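PDB 6AVX: carboxylesterase SOBER1 from Arabidopsis thaliana, which hydrolyses carboxylic esters, preferring short acyl chains, has phospholipase A2 activity, and restrains the hypersensitive response triggered by the bacterial effector AvrBsT. Local coordinates for residues G110-L115 against S132-F137; S58-P63 against S76-A81; G128-G133 against I154-G159. The protein carries 1 engineered substitution. One frame throughout, in Å; residues are numbered along the deposited sequence. Where two conformers were deposited one is given.

The three contacts run from the central parallel sheet of the alpha/beta hydrolase fold out to a loop near the probable active site and the helix packed on it. Contact 2 comes first along the chain, before contacts 1 and 3, which share Ser-132 and Gly-133 just after strand 127-131. Contact 1 lies between the others, its centre about 8 Å from that of contact 3 and about 11 Å from that of contact 2. Contacts 2 and 3, about 19 Å apart between centres, do not touch. Leu-113 and Trp-134 meet Trp-59, Phe-60 and Ala-81, while Gly-111 and Thr-114 pack on Val-130 and Ala-129: helix 109-120 lies between the sheet and loop 58-63.

Contact 1: residues G110-L115 against S132-F137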
ATOM      1  N   GLY A 110      -2.331  -0.177   5.524  1.00  4.93           N
ATOM      2  CA  GLY A 110      -2.619  -0.750   4.222  1.00  5.29           C
ATOM      3  C   GLY A 110      -1.637  -0.318   3.150  1.00  5.04           C
ATOM      4  O   GLY A 110      -1.452  -1.028   2.155  1.00  5.62           O
ATOM      5  N   GLY A 111      -1.018   0.852   3.320  1.00  5.52           N
ATOM      6  CA  GLY A 111       0.058   1.260   2.427  1.00  5.11           C
ATOM      7  C   GLY A 111       1.334   0.465   2.653  1.00  4.71           C
ATOM      8  O   GLY A 111       2.002   0.065   1.696  1.00  5.75           O
ATOM      9  N   ALA A 112       1.700   0.237   3.913  1.00  4.77           N
ATOM     10  CA  ALA A 112       2.801  -0.671   4.215  1.00  5.05           C
ATOM     11  C   ALA A 112       2.538  -2.047   3.614  1.00  5.52           C
ATOM     12  O   ALA A 112       3.432  -2.665   3.021  1.00  5.80           O
ATOM     13  CB  ALA A 112       2.978  -0.753   5.726  1.00  4.94           C
ATOM     14  N   LEU A 113       1.306  -2.529   3.735  1.00  5.37           N
ATOM     15  CA  LEU A 113       0.978  -3.834   3.173  1.00  5.41           C
ATOM     16  C   LEU A 113       1.022  -3.816   1.661  1.00  5.19           C
ATOM     17  O   LEU A 113       1.460  -4.795   1.041  1.00  5.26           O
ATOM     18  CB  LEU A 113      -0.390  -4.295   3.669  1.00  5.71           C
ATOM     19  CG  LEU A 113      -0.839  -5.661   3.156  1.00  5.69           C
ATOM     20  CD1 LEU A 113       0.173  -6.747   3.441  1.00  6.94           C
ATOM     21  CD2 LEU A 113      -2.179  -5.998   3.764  1.00  7.22           C
ATOM     22  N   THR A 114       0.568  -2.731   1.051  1.00  5.29           N
ATOM     23  CA  THR A 114       0.693  -2.567  -0.397  1.00  5.53           C
ATOM     24  C   THR A 114       2.136  -2.746  -0.833  1.00  5.68           C
ATOM     25  O   THR A 114       2.427  -3.488  -1.780  1.00  5.66           O
ATOM     26  CB  THR A 114       0.173  -1.181  -0.825  1.00  4.91           C
ATOM     27  OG1 THR A 114      -1.250  -1.147  -0.700  1.00  6.10           O
ATOM     28  CG2 THR A 114       0.537  -0.838  -2.258  1.00  6.58           C
ATOM     29  N   LEU A 115       3.044  -2.044  -0.166  1.00  4.64           N
ATOM     30  CA  LEU A 115       4.441  -2.119  -0.547  1.00  4.98           C
ATOM     31  C   LEU A 115       4.960  -3.542  -0.440  1.00  5.36           C
ATOM     32  O   LEU A 115       5.590  -4.064  -1.369  1.00  5.84           O
ATOM     33  CB  LEU A 115       5.261  -1.191   0.339  1.00  6.53           C
ATOM     34  CG  LEU A 115       6.705  -1.051  -0.135  1.00  7.36           C
ATOM     35  CD1 LEU A 115       6.791  -0.116  -1.320  1.00  8.85           C
ATOM     36  CD2 LEU A 115       7.604  -0.579   0.994  1.00  8.82           C
ATOM     37  N   SER A 132       0.795   7.413   2.861  1.00  5.46           N
ATOM     38  CA  SER A 132       1.141   7.614   4.265  1.00  5.25           C
ATOM     39  C   SER A 132       1.539   6.317   4.957  1.00  5.98           C
ATOM     40  O   SER A 132       1.195   6.071   6.110  1.00  6.05           O
ATOM     41  CB  SER A 132      -0.001   8.296   5.006  1.00  6.60           C
ATOM     42  OG  SER A 132      -0.419   9.461   4.296  1.00  8.35           O
ATOM     43  N   GLY A 133       2.292   5.488   4.247  1.00  6.22           N
ATOM     44  CA  GLY A 133       2.737   4.217   4.757  1.00  6.77           C
ATOM     45  C   GLY A 133       4.139   4.255   5.324  1.00  5.73           C
ATOM     46  O   GLY A 133       4.697   5.307   5.647  1.00  6.46           O
ATOM     47  N   TRP A 134       4.719   3.068   5.444  1.00  6.44           N
ATOM     48  CA  TRP A 134       6.077   2.905   5.944  1.00  7.14           C
ATOM     49  C   TRP A 134       6.613   1.602   5.383  1.00  6.94           C
ATOM     50  O   TRP A 134       5.878   0.806   4.817  1.00  6.60           O
ATOM     51  CB  TRP A 134       6.117   2.926   7.467  1.00  8.24           C
ATOM     52  CG  TRP A 134       5.406   1.781   8.146  1.00  7.87           C
ATOM     53  CD1 TRP A 134       5.961   0.600   8.541  1.00  8.32           C
ATOM     54  CD2 TRP A 134       4.038   1.737   8.569  1.00  6.84           C
ATOM     55  NE1 TRP A 134       5.026  -0.174   9.160  1.00  8.09           N
ATOM     56  CE2 TRP A 134       3.839   0.502   9.219  1.00  7.71           C
ATOM     57  CE3 TRP A 134       2.973   2.633   8.493  1.00  7.22           C
ATOM     58  CZ2 TRP A 134       2.610   0.134   9.763  1.00  8.43           C
ATOM     59  CZ3 TRP A 134       1.761   2.279   9.039  1.00  8.07           C
ATOM     60  CH2 TRP A 134       1.591   1.037   9.686  1.00  8.39           C
ATOM     61  N   VAL A 135       7.917   1.390   5.534  1.00  8.31           N
ATOM     62  CA  VAL A 135       8.572   0.171   5.073  1.00  8.44           C
ATOM     63  C   VAL A 135       8.440  -0.870   6.180  1.00  8.21           C
ATOM     64  O   VAL A 135       9.008  -0.672   7.261  1.00  8.64           O
ATOM     65  CB  VAL A 135      10.041   0.423   4.722  1.00 10.39           C
ATOM     66  CG1 VAL A 135      10.686  -0.861   4.216  1.00 11.60           C
ATOM     67  CG2 VAL A 135      10.144   1.505   3.656  1.00 11.39           C
ATOM     68  N   PRO A 136       7.703  -1.972   5.972  1.00  8.39           N
ATOM     69  CA  PRO A 136       7.351  -2.837   7.099  1.00  8.94           C
ATOM     70  C   PRO A 136       8.288  -4.008   7.286  1.00  8.70           C
ATOM     71  O   PRO A 136       7.914  -5.012   7.894  1.00 12.52           O
ATOM     72  CB  PRO A 136       5.948  -3.315   6.723  1.00 11.08           C
ATOM     73  CG  PRO A 136       6.045  -3.473   5.282  1.00  9.48           C
ATOM     74  CD  PRO A 136       6.909  -2.337   4.782  1.00  9.75           C
ATOM     75  N   PHE A 137       9.508  -3.876   6.798  1.00  9.22           N
ATOM     76  CA  PHE A 137      10.515  -4.912   6.966  1.00  8.95           C
ATOM     77  C   PHE A 137      11.886  -4.278   6.794  1.00 10.05           C
ATOM     78  O   PHE A 137      12.010  -3.122   6.406  1.00 10.81           O
ATOM     79  CB  PHE A 137      10.264  -6.140   6.059  1.00 12.35           C
ATOM     80  CG  PHE A 137       9.740  -5.834   4.660  1.00  9.71           C
ATOM     81  CD1 PHE A 137      10.187  -4.745   3.934  1.00 11.51           C
ATOM     82  CD2 PHE A 137       8.831  -6.691   4.056  1.00 12.17           C
ATOM     83  CE1 PHE A 137       9.707  -4.507   2.640  1.00 11.36           C
ATOM     84  CE2 PHE A 137       8.365  -6.472   2.781  1.00 11.34           C
ATOM     85  CZ  PHE A 137       8.803  -5.381   2.069  1.00 11.46           C
TER
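The carbonyl oxygen of Trp-134 faces Ala-112 of helix 109-120. Ala-112 CA approaches Trp-134 O at 3.5 Å in a CA-H...O contact bent to 132° at the hydrogen, while Ala-112 CB packs against the same oxygen, 3.4 Å from Trp-134 O. The same methyl also sits over one face of the indole, a CH-pi contact in which Ala-112 CB lies 3.9 Å from the centroid of the five-membered ring of Trp-134, 14° off the ring normal. The indole reaches this place although its CB leaves the backbone away from the helix: with chi1 at 65°, CG is held between the backbone N and the carbonyl carbon, and the ring folds back beneath the methyl. Gly-111 and Gly-133 carry no side chains, and here the two backbones pass close to each other. Helix 109-120 follows Ser-108, the probable nucleophile, on what fits the nucleophile elbow of alpha/beta hydrolases, and the Trp-134 side chain touches both Ser-108 and Gln-109, bordering the probable catalytic site. Further along the loop, Pro-136 also packs against the Ala-112 methyl: Pro-136 CB is 4.0 Å from Ala-112 CB, and Pro-136 CG lies 3.5 Å from Ala-112 O. Three residues on in the helix, Leu-115 offers its CD2 branch to two partners, with CD2 at 4.2 Å from Val-135 CG2 and equally 4.2 Å from Pro-136 CD. Within the helix, Gly-110 O takes hydrogen bonds from both Thr-114 N and Thr-114 OG1, the latter at 2.9 Å; the two donors arrive from opposite faces of the carbonyl plane, and the hydroxyl bond ties the Thr-114 side chain back to its own helix.

Contact 2: residues S58-P63 against S76-A81; sequences SWFDVP and SSVLEA
Trp-59 meets the helix mainly through its backbone: Trp-59 O lies 3.2 Å from Ala-81 CB, and Trp-59 CB is 4.3 Å from the same methyl. Its indole leads elsewhere, with NE1 bonded to His-12 O. Phe-60 follows, its CB pressed 3.3 Å from Ser-77 OG. With chi1 at 59° the Phe-60 ring runs alongside Val-78, both side chains pointing the same way, and Val-78 CG2 lies over one ring face in a CH-pi contact, 3.8 Å from the centroid and 18° off the normal. At Asp-61 the loop is pinned to the helix: Asp-61 N donates to Ser-77 OG at 2.9 Å, nearly straight at 162°. With OG anti to the backbone N, the Ser-77 hydroxyl faces this N-H. The Asp-61 carboxylate turns away, OD2 bonding Thr-49 OG1 and OD1 also taking a weak bond from Val-62 N. Loop 58-63 thus joins the start of helix 75-94 to the neighbourhood of the active site: Phe-60 touches Trp-134, and its side chain is about 8 Å from that of Ser-108, the probable nucleophile of this alpha/beta hydrolase.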
ATOM      1  N   SER A  58      -7.037  -5.430  11.634  1.00  5.38           N
ATOM      2  CA  SER A  58      -5.631  -5.066  11.522  1.00  5.82           C
ATOM      3  C   SER A  58      -4.951  -6.043  10.582  1.00  5.90           C
ATOM      4  O   SER A  58      -5.033  -7.259  10.777  1.00  5.74           O
ATOM      5  CB  SER A  58      -4.976  -5.145  12.892  1.00  6.02           C
ATOM      6  OG  SER A  58      -3.598  -4.871  12.775  1.00  6.21           O
ATOM      7  N   TRP A  59      -4.261  -5.518   9.565  1.00  5.41           N
ATOM      8  CA  TRP A  59      -3.589  -6.398   8.618  1.00  5.54           C
ATOM      9  C   TRP A  59      -2.443  -7.172   9.249  1.00  5.14           C
ATOM     10  O   TRP A  59      -2.178  -8.309   8.860  1.00  5.54           O
ATOM     11  CB  TRP A  59      -3.076  -5.605   7.410  1.00  6.15           C
ATOM     12  CG  TRP A  59      -4.170  -5.013   6.580  1.00  5.63           C
ATOM     13  CD1 TRP A  59      -4.499  -3.695   6.477  1.00  6.97           C
ATOM     14  CD2 TRP A  59      -5.099  -5.727   5.758  1.00  5.69           C
ATOM     15  NE1 TRP A  59      -5.580  -3.551   5.647  1.00  6.67           N
ATOM     16  CE2 TRP A  59      -5.972  -4.777   5.194  1.00  5.77           C
ATOM     17  CE3 TRP A  59      -5.288  -7.072   5.442  1.00  6.03           C
ATOM     18  CZ2 TRP A  59      -7.016  -5.131   4.343  1.00  6.62           C
ATOM     19  CZ3 TRP A  59      -6.326  -7.413   4.606  1.00  7.07           C
ATOM     20  CH2 TRP A  59      -7.167  -6.452   4.063  1.00  8.46           C
ATOM     21  N   PHE A  60      -1.688  -6.548  10.152  1.00  5.60           N
ATOM     22  CA  PHE A  60      -0.507  -7.144  10.767  1.00  5.41           C
ATOM     23  C   PHE A  60      -0.217  -6.332  12.027  1.00  5.65           C
ATOM     24  O   PHE A  60      -0.662  -5.199  12.158  1.00  6.36           O
ATOM     25  CB  PHE A  60       0.682  -7.167   9.796  1.00  6.01           C
ATOM     26  CG  PHE A  60       1.101  -5.805   9.298  1.00  6.99           C
ATOM     27  CD1 PHE A  60       1.917  -4.995  10.074  1.00  7.10           C
ATOM     28  CD2 PHE A  60       0.718  -5.334   8.048  1.00  7.27           C
ATOM     29  CE1 PHE A  60       2.309  -3.731   9.621  1.00  8.72           C
ATOM     30  CE2 PHE A  60       1.126  -4.070   7.593  1.00  7.44           C
ATOM     31  CZ  PHE A  60       1.919  -3.281   8.382  1.00  7.65           C
ATOM     32  N   ASP A  61       0.530  -6.906  12.958  1.00  6.77           N
ATOM     33  CA  ASP A  61       0.694  -6.230  14.233  1.00  6.62           C
ATOM     34  C   ASP A  61       1.575  -5.006  14.069  1.00  7.78           C
ATOM     35  O   ASP A  61       2.544  -5.011  13.306  1.00  8.52           O
ATOM     36  CB  ASP A  61       1.280  -7.176  15.273  1.00  8.43           C
ATOM     37  CG  ASP A  61       1.111  -6.669  16.690  1.00  9.41           C
ATOM     38  OD1 ASP A  61       0.259  -5.788  16.940  1.00  9.23           O
ATOM     39  OD2 ASP A  61       1.848  -7.195  17.556  1.00 13.35           O
ATOM     40  N   VAL A  62       1.238  -3.966  14.824  1.00  8.88           N
ATOM     41  CA  VAL A  62       1.926  -2.679  14.839  1.00 11.25           C
ATOM     42  C   VAL A  62       2.417  -2.486  16.271  1.00 11.03           C
ATOM     43  O   VAL A  62       1.599  -2.279  17.179  1.00 10.95           O
ATOM     44  CB  VAL A  62       0.983  -1.548  14.405  1.00 10.69           C
ATOM     45  CG1 VAL A  62       1.691  -0.198  14.480  1.00 13.51           C
ATOM     46  CG2 VAL A  62       0.443  -1.819  13.002  1.00 13.31           C
ATOM     47  N   PRO A  63       3.719  -2.593  16.534  1.00 11.80           N
ATOM     48  CA  PRO A  63       4.182  -2.531  17.930  1.00 15.08           C
ATOM     49  C   PRO A  63       4.058  -1.164  18.572  1.00 14.08           C
ATOM     50  O   PRO A  63       3.801  -1.088  19.778  1.00 16.88           O
ATOM     51  CB  PRO A  63       5.654  -2.963  17.841  1.00 19.87           C
ATOM     52  CG  PRO A  63       5.767  -3.726  16.576  1.00 20.67           C
ATOM     53  CD  PRO A  63       4.760  -3.118  15.632  1.00 14.67           C
ATOM     54  N   SER A  76       7.024 -11.662  10.294  1.00 13.79           N
ATOM     55  CA  SER A  76       6.125 -12.800  10.135  0.61 17.58           C
ATOM     56  C   SER A  76       4.679 -12.331  10.039  1.00 12.11           C
ATOM     57  O   SER A  76       3.868 -12.917   9.302  1.00 14.82           O
ATOM     58  CB  SER A  76       6.299 -13.762  11.310  0.61 24.44           C
ATOM     59  OG  SER A  76       6.174 -13.076  12.544  0.61 29.30           O
ATOM     60  N   SER A  77       4.335 -11.286  10.804  1.00 14.12           N
ATOM     61  CA  SER A  77       2.980 -10.754  10.773  1.00  8.34           C
ATOM     62  C   SER A  77       2.684 -10.105   9.424  1.00  7.50           C
ATOM     63  O   SER A  77       1.664 -10.397   8.816  1.00  8.44           O
ATOM     64  CB  SER A  77       2.753  -9.815  11.952  1.00  9.25           C
ATOM     65  OG  SER A  77       1.380  -9.519  12.052  1.00  7.52           O
ATOM     66  N   VAL A  78       3.593  -9.274   8.919  1.00  8.92           N
ATOM     67  CA  VAL A  78       3.431  -8.702   7.583  1.00  8.96           C
ATOM     68  C   VAL A  78       3.295  -9.804   6.533  1.00 10.13           C
ATOM     69  O   VAL A  78       2.483  -9.699   5.624  1.00  8.66           O
ATOM     70  CB  VAL A  78       4.594  -7.742   7.272  1.00 13.20           C
ATOM     71  CG1 VAL A  78       4.454  -7.147   5.871  1.00 18.78           C
ATOM     72  CG2 VAL A  78       4.678  -6.656   8.314  1.00 17.72           C
ATOM     73  N   LEU A  79       4.057 -10.897   6.651  1.00 10.32           N
ATOM     74  CA  LEU A  79       3.994 -11.950   5.623  1.00 10.84           C
ATOM     75  C   LEU A  79       2.675 -12.731   5.627  1.00 14.47           C
ATOM     76  O   LEU A  79       2.210 -13.175   4.566  1.00 11.32           O
ATOM     77  CB  LEU A  79       5.190 -12.889   5.734  1.00 13.32           C
ATOM     78  CG  LEU A  79       6.529 -12.209   5.460  1.00 13.54           C
ATOM     79  CD1 LEU A  79       7.670 -13.212   5.632  1.00 18.86           C
ATOM     80  CD2 LEU A  79       6.595 -11.595   4.056  1.00 19.97           C
ATOM     81  N   GLU A  80       2.079 -12.967   6.800  1.00 10.96           N
ATOM     82  CA  GLU A  80       0.732 -13.523   6.834  1.00 12.57           C
ATOM     83  C   GLU A  80      -0.211 -12.665   6.011  1.00 12.07           C
ATOM     84  O   GLU A  80      -1.031 -13.173   5.234  1.00 12.18           O
ATOM     85  CB  GLU A  80       0.255 -13.606   8.291  1.00 12.44           C
ATOM     86  CG  GLU A  80      -1.232 -13.892   8.491  1.00 13.28           C
ATOM     87  CD  GLU A  80      -1.626 -15.320   8.198  1.00 20.21           C
ATOM     88  OE1 GLU A  80      -2.827 -15.613   8.348  1.00 15.79           O
ATOM     89  OE2 GLU A  80      -0.759 -16.144   7.821  1.00 23.96           O
ATOM     90  N   ALA A  81      -0.113 -11.348   6.178  1.00  9.66           N
ATOM     91  CA  ALA A  81      -0.987 -10.471   5.437  1.00 10.22           C
ATOM     92  C   ALA A  81      -0.654 -10.523   3.961  1.00  7.03           C
ATOM     93  O   ALA A  81      -1.561 -10.543   3.143  1.00  8.81           O
ATOM     94  CB  ALA A  81      -0.898  -9.050   5.987  1.00  9.74           C
TER

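Contact 3: residues G128-G133 against I154-G159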
ATOM      1  N   GLY A 128       1.923   0.035  -7.426  1.00  6.01           N
ATOM      2  CA  GLY A 128       1.584   0.105  -6.021  1.00  6.48           C
ATOM      3  C   GLY A 128       1.509   1.553  -5.590  1.00  6.05           C
ATOM      4  O   GLY A 128       2.487   2.297  -5.757  1.00  7.07           O
ATOM      5  N   ALA A 129       0.368   1.975  -5.047  1.00  6.11           N
ATOM      6  CA  ALA A 129       0.188   3.339  -4.548  1.00  5.86           C
ATOM      7  C   ALA A 129       0.131   3.277  -3.032  1.00  5.79           C
ATOM      8  O   ALA A 129      -0.811   2.715  -2.460  1.00  7.16           O
ATOM      9  CB  ALA A 129      -1.089   3.960  -5.091  1.00  6.65           C
ATOM     10  N   VAL A 130       1.152   3.810  -2.389  1.00  5.22           N
ATOM     11  CA  VAL A 130       1.255   3.843  -0.935  1.00  6.17           C
ATOM     12  C   VAL A 130       0.830   5.228  -0.477  1.00  6.63           C
ATOM     13  O   VAL A 130       1.363   6.231  -0.967  1.00  6.37           O
ATOM     14  CB  VAL A 130       2.702   3.555  -0.503  1.00  5.95           C
ATOM     15  CG1 VAL A 130       2.861   3.727   1.001  1.00  6.70           C
ATOM     16  CG2 VAL A 130       3.150   2.168  -0.977  1.00  6.45           C
ATOM     17  N   LEU A 131      -0.120   5.301   0.454  1.00  5.47           N
ATOM     18  CA  LEU A 131      -0.536   6.580   1.030  1.00  5.46           C
ATOM     19  C   LEU A 131      -0.145   6.566   2.495  1.00  5.31           C
ATOM     20  O   LEU A 131      -0.669   5.769   3.284  1.00  6.29           O
ATOM     21  CB  LEU A 131      -2.036   6.818   0.874  1.00  6.28           C
ATOM     22  CG  LEU A 131      -2.574   7.023  -0.547  1.00  5.50           C
ATOM     23  CD1 LEU A 131      -2.714   5.710  -1.315  1.00  6.85           C
ATOM     24  CD2 LEU A 131      -3.915   7.727  -0.488  1.00  6.81           C
ATOM     25  N   SER A 132       0.795   7.413   2.861  1.00  5.46           N
ATOM     26  CA  SER A 132       1.141   7.614   4.265  1.00  5.25           C
ATOM     27  C   SER A 132       1.539   6.317   4.957  1.00  5.98           C
ATOM     28  O   SER A 132       1.195   6.071   6.110  1.00  6.05           O
ATOM     29  CB  SER A 132      -0.001   8.296   5.006  1.00  6.60           C
ATOM     30  OG  SER A 132      -0.419   9.461   4.296  1.00  8.35           O
ATOM     31  N   GLY A 133       2.292   5.488   4.247  1.00  6.22           N
ATOM     32  CA  GLY A 133       2.737   4.217   4.757  1.00  6.77           C
ATOM     33  C   GLY A 133       4.139   4.255   5.324  1.00  5.73           C
ATOM     34  O   GLY A 133       4.697   5.307   5.647  1.00  6.46           O
ATOM     35  N   ILE A 154       6.127   2.250  -8.098  1.00  7.04           N
ATOM     36  CA  ILE A 154       5.539   2.661  -6.825  1.00  6.81           C
ATOM     37  C   ILE A 154       5.296   4.159  -6.874  1.00  7.02           C
ATOM     38  O   ILE A 154       6.183   4.926  -7.268  1.00  8.92           O
ATOM     39  CB  ILE A 154       6.458   2.322  -5.641  1.00  7.49           C
ATOM     40  CG1 ILE A 154       6.807   0.833  -5.612  1.00 10.36           C
ATOM     41  CG2 ILE A 154       5.824   2.748  -4.340  1.00  9.19           C
ATOM     42  CD1 ILE A 154       5.641  -0.116  -5.409  1.00 10.74           C
ATOM     43  N   LEU A 155       4.113   4.578  -6.464  1.00  6.39           N
ATOM     44  CA  LEU A 155       3.818   5.981  -6.196  1.00  6.12           C
ATOM     45  C   LEU A 155       3.570   6.113  -4.704  1.00  5.87           C
ATOM     46  O   LEU A 155       2.618   5.521  -4.188  1.00  6.13           O
ATOM     47  CB  LEU A 155       2.591   6.451  -6.977  1.00  6.80           C
ATOM     48  CG  LEU A 155       2.097   7.855  -6.601  1.00  6.82           C
ATOM     49  CD1 LEU A 155       3.136   8.919  -6.906  1.00  8.98           C
ATOM     50  CD2 LEU A 155       0.814   8.160  -7.315  1.00  8.91           C
ATOM     51  N   TRP A 156       4.407   6.866  -4.015  1.00  5.76           N
ATOM     52  CA  TRP A 156       4.301   7.061  -2.577  1.00  5.98           C
ATOM     53  C   TRP A 156       3.852   8.489  -2.320  1.00  6.72           C
ATOM     54  O   TRP A 156       4.535   9.426  -2.737  1.00  9.30           O
ATOM     55  CB  TRP A 156       5.664   6.841  -1.938  1.00  6.87           C
ATOM     56  CG  TRP A 156       5.627   6.706  -0.454  1.00  5.88           C
ATOM     57  CD1 TRP A 156       5.240   7.638   0.461  1.00  7.21           C
ATOM     58  CD2 TRP A 156       5.983   5.545   0.297  1.00  6.32           C
ATOM     59  NE1 TRP A 156       5.331   7.125   1.730  1.00  7.33           N
ATOM     60  CE2 TRP A 156       5.791   5.835   1.655  1.00  6.80           C
ATOM     61  CE3 TRP A 156       6.448   4.274  -0.064  1.00  7.37           C
ATOM     62  CZ2 TRP A 156       6.063   4.910   2.654  1.00  7.11           C
ATOM     63  CZ3 TRP A 156       6.704   3.354   0.917  1.00  7.97           C
ATOM     64  CH2 TRP A 156       6.514   3.675   2.266  1.00  7.83           C
ATOM     65  N   SER A 157       2.723   8.652  -1.642  1.00  5.69           N
ATOM     66  CA  SER A 157       2.147   9.945  -1.296  1.00  5.46           C
ATOM     67  C   SER A 157       2.225  10.091   0.215  1.00  6.82           C
ATOM     68  O   SER A 157       1.859   9.161   0.934  1.00  7.05           O
ATOM     69  CB  SER A 157       0.681   9.982  -1.724  1.00  6.80           C
ATOM     70  OG  SER A 157       0.549   9.846  -3.135  1.00  7.57           O
ATOM     71  N   HIS A 158       2.706  11.228   0.713  1.00  6.35           N
ATOM     72  CA  HIS A 158       2.843  11.396   2.160  1.00  7.52           C
ATOM     73  C   HIS A 158       2.656  12.859   2.524  1.00  7.35           C
ATOM     74  O   HIS A 158       3.162  13.754   1.831  1.00  7.88           O
ATOM     75  CB  HIS A 158       4.210  10.917   2.648  1.00  6.40           C
ATOM     76  CG  HIS A 158       4.198  10.239   3.982  1.00  6.25           C
ATOM     77  ND1 HIS A 158       4.531   8.907   4.132  1.00  6.83           N
ATOM     78  CD2 HIS A 158       3.908  10.695   5.225  1.00  7.04           C
ATOM     79  CE1 HIS A 158       4.440   8.577   5.408  1.00  5.87           C
ATOM     80  NE2 HIS A 158       4.055   9.642   6.093  1.00  6.49           N
ATOM     81  N   GLY A 159       1.954  13.087   3.629  1.00  6.47           N
ATOM     82  CA  GLY A 159       1.755  14.435   4.132  1.00  8.15           C
ATOM     83  C   GLY A 159       2.939  14.866   4.972  1.00  7.72           C
ATOM     84  O   GLY A 159       3.437  14.127   5.815  1.00  8.12           O
TER
HETATM   85  O   HOH W   1       0.331   7.098  -3.466  1.00  6.89           O
HETATM   86  O   HOH W   2       0.471  11.628   5.548  1.00  7.59           O
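Two neighbouring parallel strands of the central sheet of the alpha/beta hydrolase fold, 127-131 and 154-159, pair here, Gly-128 beside Ile-154 through Leu-131 beside Ser-157. Four backbone hydrogen bonds join them: Leu-155 N to Gly-128 O, Val-130 N to Leu-155 O, Ser-157 N to Val-130 O, and Ser-132 N to Ser-157 O, the last at 2.8 Å and 166°. On the sheet face bearing Val-130 and Trp-156, the methyl CG1 of Val-130 sits squarely over the indole, 3.5 Å from the centroid of the six-membered ring of Trp-156. On the face bearing Leu-155 and Ser-157 a water bridges Val-130 O, Leu-155 O and Ser-157 OG. At the carboxyl ends of the strands, where Ser-132 touches Asp-162 and His-194 of the probable charge relay, His-158 is fixed on both nitrogens. Trp-156 NE1 donates to His-158 ND1 at 3.1 Å and 170°, with the two rings sharing a plane, while His-158 NE2 bonds Val-165 O; this pairing is consistent with a neutral imidazole protonated at NE2. Ser-132 CA makes a CH-pi contact over one face of that ring, offset toward the rim, 3.7 Å from its centroid. Gly-133 O, buried and without a hydrogen-bond partner, lies in the imidazole plane at the ring edge, 3.3 Å from His-158 CE1, and equally close to Trp-156 CZ2. Where the strands part, a second water donates to Ser-132 OG at 2.7 Å and accepts from Gly-159 N at 2.8 Å.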